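Local coordinates for epsin-1 (Saccharomyces cerevisiae, PDB 5LOZ), which binds clathrin, ubiquitin and membranes rich in phosphatidylinositol bisphosphates as an endocytic adaptor, seen here as its ENTH domain, at residues A[7-12]-A[26-31]. Residues are numbered along the deposited sequence; the frame is centred on the assembly and turned at random.
Sequences QVLVRN and LIELAE
Val10 and Leu29 mark where helices 7-12 and 26-31 face each other, their CA atoms 7.2 Å apart. The two short axes approach to 10.4 Å and their N-to-C directions differ by 136°, an oblique, roughly antiparallel crossing. No hydrogen bond spans the gap; the segments bury 205 Å² in all, and their close contacts run between side-chain carbons. Leu9 contributes the largest share, with Leu29 close behind. With CG swung anti to the backbone N (chi1 -158°), the branch of Leu9 extends to the second helix, where CD1 lies 3.4 Å from Leu29 CD2. That is shorter than the usual carbon-carbon contact, so the packing looks tight here. The two leucines run past one another in opposite directions, and Leu9 CD2 reaches Leu29 CG at 4.1 Å as well. Leu29 CD2 also meets Val10 CB at 3.9 Å, so one methyl touches two neighbouring residues of helix 7-12.

Both helices belong to the ENTH domain, an all-helical alpha-alpha superhelix, and here its first two helices, 5-13 and 23-32, pack through apolar side chains. Helix 36-50 also borders the contact, with Met45 touching Val10 and Ile42 touching Leu29, while Val66 of helix 57-73 gives Leu29 a further apolar neighbour. This agrees with the burial of Val10 and Leu29, whereas Leu9 is partly exposed.

At the exposed margin, the extended chain of Glu28 crosses Leu9 at a slant: its aliphatic CG sits 3.8 Å from Leu9 CD1. The carboxylate forms a long, weak ion pair with Lys32 through OE1. Shortening Leu9 to an alanine is likely to leave Leu29 CD2 and the Glu28 methylenes without their main partner across this interface, with the Val10 contact remaining.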
# COMPACT_ATOMS: atom_id res chain seq x y z
N GLN A 7 -7.52 -5.89 -11.26
CA GLN A 7 -6.43 -6.76 -10.92
C GLN A 7 -5.20 -6.40 -11.75
O GLN A 7 -4.10 -6.41 -11.23
CB GLN A 7 -6.81 -8.21 -11.08
CG GLN A 7 -7.80 -8.71 -10.00
CD GLN A 7 -8.31 -10.12 -10.24
OE1 GLN A 7 -8.75 -10.49 -11.34
NE2 GLN A 7 -8.28 -10.92 -9.20
N VAL A 8 -5.39 -6.05 -13.02
CA VAL A 8 -4.27 -5.64 -13.85
C VAL A 8 -3.75 -4.31 -13.34
O VAL A 8 -2.54 -4.13 -13.22
CB VAL A 8 -4.68 -5.54 -15.37
CG1 VAL A 8 -3.55 -4.93 -16.19
CG2 VAL A 8 -5.04 -6.93 -15.92
N LEU A 9 -4.68 -3.40 -13.02
CA LEU A 9 -4.30 -2.07 -12.43
C LEU A 9 -3.38 -2.24 -11.20
O LEU A 9 -2.27 -1.67 -11.13
CB LEU A 9 -5.55 -1.31 -12.01
CG LEU A 9 -5.60 0.21 -11.83
CD1 LEU A 9 -6.63 0.61 -10.78
CD2 LEU A 9 -4.33 0.80 -11.57
N VAL A 10 -3.83 -3.01 -10.23
CA VAL A 10 -3.11 -3.12 -8.96
C VAL A 10 -1.79 -3.87 -9.16
O VAL A 10 -0.77 -3.46 -8.60
CB VAL A 10 -3.95 -3.72 -7.81
CG1 VAL A 10 -4.37 -5.17 -8.08
CG2 VAL A 10 -3.19 -3.62 -6.53
N ARG A 11 -1.78 -4.88 -10.00
CA ARG A 11 -0.53 -5.62 -10.30
C ARG A 11 0.51 -4.72 -10.98
O ARG A 11 1.67 -4.73 -10.59
CB ARG A 11 -0.78 -6.83 -11.18
CG ARG A 11 -1.52 -8.00 -10.50
CD ARG A 11 -1.36 -9.30 -11.31
NE ARG A 11 0.04 -9.68 -11.32
CZ ARG A 11 0.63 -10.42 -12.24
NH1 ARG A 11 -0.07 -10.90 -13.26
NH2 ARG A 11 1.94 -10.68 -12.15
N ASN A 12 0.07 -3.93 -11.96
CA ASN A 12 0.94 -3.04 -12.70
C ASN A 12 1.49 -1.95 -11.82
O ASN A 12 2.65 -1.59 -11.92
CB ASN A 12 0.23 -2.39 -13.88
CG ASN A 12 -0.08 -3.37 -15.01
OD1 ASN A 12 0.45 -4.48 -15.07
ND2 ASN A 12 -0.97 -2.96 -15.91
N LEU A 26 -2.33 5.55 -8.45
CA LEU A 26 -2.82 5.80 -7.12
C LEU A 26 -4.24 6.39 -7.13
O LEU A 26 -5.08 5.98 -6.36
CB LEU A 26 -1.83 6.68 -6.37
CG LEU A 26 -0.44 6.04 -6.09
CD1 LEU A 26 0.58 7.10 -5.77
CD2 LEU A 26 -0.50 5.04 -4.96
N ILE A 27 -4.47 7.37 -7.98
CA ILE A 27 -5.77 8.02 -8.06
C ILE A 27 -6.83 7.02 -8.47
O ILE A 27 -7.91 6.95 -7.85
CB ILE A 27 -5.72 9.22 -9.05
CG1 ILE A 27 -4.93 10.38 -8.44
CG2 ILE A 27 -7.15 9.68 -9.47
CD1 ILE A 27 -4.49 11.33 -9.46
N GLU A 28 -6.52 6.21 -9.48
CA GLU A 28 -7.47 5.21 -9.92
C GLU A 28 -7.72 4.14 -8.85
O GLU A 28 -8.84 3.69 -8.70
CB GLU A 28 -6.99 4.58 -11.24
CG GLU A 28 -8.12 3.93 -12.01
CD GLU A 28 -7.75 3.50 -13.43
OE1 GLU A 28 -8.54 2.71 -14.01
OE2 GLU A 28 -6.69 3.95 -13.95
N LEU A 29 -6.69 3.71 -8.11
CA LEU A 29 -6.87 2.70 -7.04
C LEU A 29 -7.72 3.25 -5.89
O LEU A 29 -8.57 2.55 -5.34
CB LEU A 29 -5.50 2.20 -6.54
CG LEU A 29 -4.74 1.27 -7.49
CD1 LEU A 29 -3.32 1.04 -7.04
CD2 LEU A 29 -5.47 -0.10 -7.64
N ALA A 30 -7.55 4.54 -5.57
CA ALA A 30 -8.34 5.16 -4.52
C ALA A 30 -9.79 5.29 -4.93
O ALA A 30 -10.69 5.01 -4.13
CB ALA A 30 -7.73 6.48 -4.07
N GLU A 31 -10.05 5.61 -6.20
CA GLU A 31 -11.42 5.71 -6.72
C GLU A 31 -12.07 4.34 -6.72
O GLU A 31 -13.20 4.15 -6.25
CB GLU A 31 -11.43 6.33 -8.12
CG GLU A 31 -11.19 7.84 -8.14
CD GLU A 31 -12.30 8.64 -7.39
OE1 GLU A 31 -13.43 8.14 -7.27
OE2 GLU A 31 -12.02 9.79 -6.95